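Local coordinates for Lpg2148(MvcA) (Legionella pneumophila subsp. pneumophila str. Philadelphia 1, PDB 6K11), which probably acts as a deamidase-type effector that removes ubiquitin from the host conjugating enzyme UBE2N and so regulates its activity, at residues S75-C79 and H232-I236; Q253-H259 and Y301-K307. One frame throughout, in Å; residues are numbered along the deposited sequence.

Interaction 1 of 2, residues S75-C79 and H232-I236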
loop_
_atom_site.group_PDB
_atom_site.type_symbol
_atom_site.label_atom_id
_atom_site.label_comp_id
_atom_site.label_asym_id
_atom_site.label_seq_id
_atom_site.Cartn_x
_atom_site.Cartn_y
_atom_site.Cartn_z
ATOM N N SER A 75 -1.102 -1.748 8.746
ATOM C CA SER A 75 0.099 -2.468 9.168
ATOM C C SER A 75 0.940 -1.625 10.122
ATOM O O SER A 75 1.516 -2.152 11.084
ATOM C CB SER A 75 0.930 -2.860 7.947
ATOM O OG SER A 75 0.262 -3.847 7.180
ATOM N N ASN A 76 1.046 -0.316 9.852
ATOM C CA ASN A 76 1.806 0.569 10.737
ATOM C C ASN A 76 1.190 0.606 12.131
ATOM O O ASN A 76 1.915 0.611 13.136
ATOM C CB ASN A 76 1.885 1.988 10.158
ATOM C CG ASN A 76 2.827 2.104 8.959
ATOM O OD1 ASN A 76 3.586 1.197 8.643
ATOM N ND2 ASN A 76 2.798 3.255 8.311
ATOM N N ASP A 77 -0.150 0.616 12.207
ATOM C CA ASP A 77 -0.852 0.606 13.488
ATOM C C ASP A 77 -0.637 -0.705 14.233
ATOM O O ASP A 77 -0.421 -0.705 15.450
ATOM C CB ASP A 77 -2.354 0.813 13.284
ATOM C CG ASP A 77 -2.720 2.243 12.949
ATOM O OD1 ASP A 77 -1.834 3.117 12.987
ATOM O OD2 ASP A 77 -3.915 2.480 12.627
ATOM N N VAL A 78 -0.788 -1.838 13.536
ATOM C CA VAL A 78 -0.554 -3.133 14.169
ATOM C C VAL A 78 0.867 -3.200 14.729
ATOM O O VAL A 78 1.082 -3.614 15.873
ATOM C CB VAL A 78 -0.836 -4.273 13.172
ATOM C CG1 VAL A 78 -0.373 -5.606 13.745
ATOM C CG2 VAL A 78 -2.343 -4.347 12.873
ATOM N N CYS A 79 1.848 -2.745 13.947
ATOM C CA CYS A 79 3.239 -2.827 14.383
ATOM C C CYS A 79 3.507 -1.917 15.575
ATOM O O CYS A 79 4.235 -2.297 16.504
ATOM C CB CYS A 79 4.173 -2.470 13.225
ATOM S SG CYS A 79 4.288 -3.754 11.933
ATOM N N HIS A 232 0.206 -4.031 -1.999
ATOM C CA HIS A 232 -0.574 -4.367 -0.816
ATOM C C HIS A 232 0.395 -4.587 0.332
ATOM O O HIS A 232 1.575 -4.882 0.127
ATOM C CB HIS A 232 -1.462 -5.608 -1.067
ATOM C CG HIS A 232 -2.434 -5.905 0.037
ATOM N ND1 HIS A 232 -3.119 -4.918 0.714
ATOM C CD2 HIS A 232 -2.851 -7.084 0.566
ATOM C CE1 HIS A 232 -3.899 -5.473 1.630
ATOM N NE2 HIS A 232 -3.764 -6.786 1.553
ATOM N N SER A 233 -0.121 -4.403 1.540
ATOM C CA SER A 233 0.626 -4.579 2.775
ATOM C C SER A 233 -0.292 -5.286 3.757
ATOM O O SER A 233 -1.498 -5.033 3.755
ATOM C CB SER A 233 1.068 -3.219 3.333
ATOM O OG SER A 233 1.379 -3.304 4.715
ATOM N N PHE A 234 0.257 -6.194 4.555
ATOM C CA PHE A 234 -0.531 -6.828 5.608
ATOM C C PHE A 234 0.419 -7.439 6.617
ATOM O O PHE A 234 1.632 -7.509 6.400
ATOM C CB PHE A 234 -1.516 -7.890 5.060
ATOM C CG PHE A 234 -0.866 -9.083 4.376
ATOM C CD1 PHE A 234 -0.451 -9.009 3.046
ATOM C CD2 PHE A 234 -0.737 -10.303 5.048
ATOM C CE1 PHE A 234 0.114 -10.105 2.409
ATOM C CE2 PHE A 234 -0.186 -11.410 4.410
ATOM C CZ PHE A 234 0.250 -11.305 3.084
ATOM N N THR A 235 -0.149 -7.875 7.734
ATOM C CA THR A 235 0.627 -8.516 8.773
ATOM C C THR A 235 -0.026 -9.843 9.124
ATOM O O THR A 235 -1.208 -10.082 8.854
ATOM C CB THR A 235 0.756 -7.619 10.024
ATOM O OG1 THR A 235 -0.553 -7.192 10.450
ATOM C CG2 THR A 235 1.600 -6.393 9.719
ATOM N N ILE A 236 0.773 -10.714 9.723
ATOM C CA ILE A 236 0.295 -11.973 10.264
ATOM C C ILE A 236 0.883 -12.095 11.658
ATOM O O ILE A 236 2.077 -11.835 11.857
ATOM C CB ILE A 236 0.692 -13.176 9.387
ATOM C CG1 ILE A 236 -0.192 -13.236 8.126
ATOM C CG2 ILE A 236 0.554 -14.484 10.183
ATOM C CD1 ILE A 236 0.146 -14.388 7.212
HETATM O O HOH W 1 -1.815 -5.167 8.755
#
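Ser75 reaches from the helix onto the strand, its OG coming 2.8 Å from Ser233 OG. Donation to that hydroxyl is possible but not settled, because Cys71 O, one helical turn back, offers a weak alternative acceptor. With OG beside its own backbone N (chi1 -69°), the hydroxyl stands above the strand backbone, 3.5 Å from Phe234 CA. A water extends the polar line, bonding to Ser75 OG and Thr235 OG1, each at 2.9 Å. One turn on, Val78 and Thr235 lie alongside each other, pointing opposite ways, with Val78 CG1 3.7 Å from Thr235 OG1. Thr235 thus turns its hydroxyl to the water and Val78, while its methyl CG2 lies 3.8 Å from Ser75 OG. Cys79 closes the contact loosely, SG brushing that methyl at 4.4 Å. The interface is therefore a thin, mixed layer of small side chains, which lets the axes approach to 8.3 Å at a shallow angle of 26°. Helix 71-83 packs here on one face of the antiparallel sheet, over strand 228-238 where strands 120-129 and 250-252 flank it; Phe234 points away from the helix, stacking on Phe124 and meeting Phe305.

Interaction 2 of 2, residues Q253-H259 and Y301-K307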
loop_
_atom_site.group_PDB
_atom_site.type_symbol
_atom_site.label_atom_id
_atom_site.label_comp_id
_atom_site.label_asym_id
_atom_site.label_seq_id
_atom_site.Cartn_x
_atom_site.Cartn_y
_atom_site.Cartn_z
ATOM N N GLN A 253 -5.484 -6.849 7.985
ATOM C CA GLN A 253 -5.266 -5.899 6.902
ATOM C C GLN A 253 -6.409 -4.900 6.774
ATOM O O GLN A 253 -7.523 -5.114 7.264
ATOM C CB GLN A 253 -5.095 -6.627 5.561
ATOM C CG GLN A 253 -6.367 -7.366 5.114
ATOM C CD GLN A 253 -6.305 -7.708 3.650
ATOM O OE1 GLN A 253 -5.381 -8.394 3.217
ATOM N NE2 GLN A 253 -7.247 -7.199 2.874
ATOM N N ALA A 254 -6.101 -3.806 6.083
ATOM C CA ALA A 254 -7.062 -2.935 5.418
ATOM C C ALA A 254 -6.751 -2.926 3.921
ATOM O O ALA A 254 -5.682 -3.366 3.488
ATOM C CB ALA A 254 -7.005 -1.492 5.972
ATOM N N TYR A 255 -7.713 -2.470 3.121
ATOM C CA TYR A 255 -7.512 -2.335 1.675
ATOM C C TYR A 255 -8.248 -1.083 1.217
ATOM O O TYR A 255 -9.484 -1.046 1.234
ATOM C CB TYR A 255 -7.988 -3.584 0.914
ATOM C CG TYR A 255 -7.261 -3.760 -0.400
ATOM C CD1 TYR A 255 -7.470 -2.873 -1.458
ATOM C CD2 TYR A 255 -6.331 -4.783 -0.572
ATOM C CE1 TYR A 255 -6.773 -3.016 -2.677
ATOM C CE2 TYR A 255 -5.644 -4.942 -1.778
ATOM C CZ TYR A 255 -5.855 -4.054 -2.817
ATOM O OH TYR A 255 -5.153 -4.222 -3.989
ATOM N N PHE A 256 -7.488 -0.049 0.835
ATOM C CA PHE A 256 -8.075 1.249 0.499
ATOM C C PHE A 256 -9.152 1.123 -0.576
ATOM O O PHE A 256 -8.947 0.472 -1.609
ATOM C CB PHE A 256 -6.987 2.225 0.022
ATOM C CG PHE A 256 -7.487 3.644 -0.171
ATOM C CD1 PHE A 256 -8.070 4.040 -1.369
ATOM C CD2 PHE A 256 -7.375 4.582 0.855
ATOM C CE1 PHE A 256 -8.542 5.335 -1.537
ATOM C CE2 PHE A 256 -7.835 5.884 0.684
ATOM C CZ PHE A 256 -8.415 6.255 -0.509
ATOM N N GLY A 257 -10.287 1.779 -0.341
ATOM C CA GLY A 257 -11.431 1.725 -1.241
ATOM C C GLY A 257 -12.294 0.496 -1.086
ATOM O O GLY A 257 -13.380 0.439 -1.683
ATOM N N SER A 258 -11.855 -0.489 -0.297
ATOM C CA SER A 258 -12.599 -1.728 -0.103
ATOM C C SER A 258 -13.079 -1.891 1.334
ATOM O O SER A 258 -14.285 -2.051 1.547
ATOM C CB SER A 258 -11.753 -2.938 -0.522
ATOM O OG SER A 258 -12.479 -4.142 -0.288
ATOM N N HIS A 259 -12.177 -1.881 2.321
ATOM C CA HIS A 259 -12.548 -2.143 3.705
ATOM C C HIS A 259 -11.435 -1.647 4.625
ATOM O O HIS A 259 -10.268 -1.568 4.224
ATOM C CB HIS A 259 -12.788 -3.643 3.938
ATOM C CG HIS A 259 -11.592 -4.487 3.616
ATOM N ND1 HIS A 259 -11.362 -4.989 2.353
ATOM C CD2 HIS A 259 -10.536 -4.877 4.375
ATOM C CE1 HIS A 259 -10.238 -5.682 2.357
ATOM N NE2 HIS A 259 -9.714 -5.624 3.565
ATOM N N TYR A 301 -5.180 -13.586 -5.102
ATOM C CA TYR A 301 -5.228 -12.221 -4.588
ATOM C C TYR A 301 -6.604 -11.905 -4.001
ATOM O O TYR A 301 -6.711 -11.407 -2.875
ATOM C CB TYR A 301 -4.873 -11.257 -5.716
ATOM C CG TYR A 301 -4.443 -9.862 -5.272
ATOM C CD1 TYR A 301 -5.387 -8.887 -4.968
ATOM C CD2 TYR A 301 -3.090 -9.515 -5.200
ATOM C CE1 TYR A 301 -4.994 -7.602 -4.574
ATOM C CE2 TYR A 301 -2.695 -8.233 -4.818
ATOM C CZ TYR A 301 -3.652 -7.285 -4.514
ATOM O OH TYR A 301 -3.260 -6.020 -4.129
ATOM N N ALA A 302 -7.668 -12.233 -4.734
ATOM C CA ALA A 302 -9.021 -11.978 -4.248
ATOM C C ALA A 302 -9.345 -12.838 -3.027
ATOM O O ALA A 302 -9.915 -12.345 -2.044
ATOM C CB ALA A 302 -10.031 -12.220 -5.372
ATOM N N GLU A 303 -8.991 -14.130 -3.072
ATOM C CA GLU A 303 -9.252 -15.014 -1.933
ATOM C C GLU A 303 -8.618 -14.477 -0.652
ATOM O O GLU A 303 -9.250 -14.481 0.415
ATOM C CB GLU A 303 -8.734 -16.427 -2.223
ATOM C CG GLU A 303 -8.949 -17.443 -1.077
ATOM C CD GLU A 303 -8.334 -18.833 -1.363
ATOM O OE1 GLU A 303 -7.659 -19.007 -2.412
ATOM O OE2 GLU A 303 -8.528 -19.754 -0.543
ATOM N N PHE A 304 -7.367 -14.020 -0.729
ATOM C CA PHE A 304 -6.686 -13.615 0.495
ATOM C C PHE A 304 -7.007 -12.181 0.913
ATOM O O PHE A 304 -7.029 -11.894 2.114
ATOM C CB PHE A 304 -5.170 -13.779 0.337
ATOM C CG PHE A 304 -4.690 -15.210 0.492
ATOM C CD1 PHE A 304 -5.599 -16.249 0.651
ATOM C CD2 PHE A 304 -3.328 -15.508 0.447
ATOM C CE1 PHE A 304 -5.159 -17.580 0.804
ATOM C CE2 PHE A 304 -2.875 -16.823 0.598
ATOM C CZ PHE A 304 -3.788 -17.858 0.782
ATOM N N PHE A 305 -7.242 -11.265 -0.033
ATOM C CA PHE A 305 -7.199 -9.837 0.282
ATOM C C PHE A 305 -8.499 -9.077 0.008
ATOM O O PHE A 305 -8.566 -7.878 0.309
ATOM C CB PHE A 305 -6.053 -9.150 -0.496
ATOM C CG PHE A 305 -4.709 -9.855 -0.382
ATOM C CD1 PHE A 305 -4.247 -10.319 0.843
ATOM C CD2 PHE A 305 -3.914 -10.042 -1.507
ATOM C CE1 PHE A 305 -3.031 -10.988 0.949
ATOM C CE2 PHE A 305 -2.673 -10.684 -1.404
ATOM C CZ PHE A 305 -2.237 -11.155 -0.169
ATOM N N SER A 306 -9.529 -9.711 -0.544
ATOM C CA SER A 306 -10.766 -8.971 -0.766
ATOM C C SER A 306 -11.492 -8.739 0.558
ATOM O O SER A 306 -11.274 -9.435 1.545
ATOM C CB SER A 306 -11.708 -9.730 -1.724
ATOM O OG SER A 306 -12.398 -10.749 -1.017
ATOM N N LYS A 307 -12.380 -7.759 0.558
ATOM C CA LYS A 307 -13.409 -7.702 1.590
ATOM C C LYS A 307 -14.196 -9.017 1.609
ATOM O O LYS A 307 -14.506 -9.584 0.556
ATOM C CB LYS A 307 -14.351 -6.528 1.296
ATOM C CG LYS A 307 -15.420 -6.287 2.361
ATOM C CD LYS A 307 -16.323 -5.137 1.937
ATOM C CE LYS A 307 -17.317 -4.741 3.045
ATOM N NZ LYS A 307 -18.357 -3.808 2.493
#
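Gln253 reaches the end of helix 294-305 with its amide, NE2 donating to Phe305 O at 3.0 Å. The bond is bent (139° at the hydrogen), and the donor sits above the carbonyl plane. Gln253 CG sits between the backbone N and the carbonyl carbon (chi1 65°), and the extended chain beyond carries the amide there. Gln253 OE1 lies 3.3 Å from Phe305 CD1. Tyr255 and Tyr301 cross at about a right angle and share a short hydroxyl-hydroxyl hydrogen bond, OH to OH 2.6 Å, with each oxygen near the plane of the other ring. Beyond them, Lys307 lies antiparallel alongside His259, with Lys307 CB 3.4 Å from Ser258 OG.

A second layer fixes these groups. NE2 of Gln253 also donates to His259 NE2, 3.0 Å away, in a straighter bond (163°) lying in both the ring and amide planes. Ser258 OG hydrogen-bonds His259 ND1 at 3.0 Å, so both ring nitrogens are held. The classic beta bulge formed by Ser258 and His259 opposite Tyr255 brings serine and imidazole to the same side. Farther out, Ser231 OG binds Tyr301 OH, and Lys269 NZ binds Ser306 O and Glu303 O.

With two acceptors at NE2 and OE1 engaged by His232, the Gln253 amide is locked against flipping; accepting its N-H probably favours a His259 without a proton on NE2.

Overall arrangement
Interaction 1 closes along the chain before interaction 2 opens, yet their centres lie only 13 Å apart and they touch directly. His232 joins them: its NE2 is 2.8 Å from Gln253 OE1, a probable hydrogen bond, and its ring packs on Tyr255 and Phe305. Strand 228-238 carries helix 71-83 on one face and the end of helix 294-305 on the other, while Gln253 directly follows the neighbouring edge strand 250-252. Cys71, just before 75-79 on the same helix, touches His232, which in turn bonds Gln253, an arrangement consistent with the Cys-His-Gln triad of the Cif-type deamidases, and so probably with the deamidase-type chemistry suggested for MvcA.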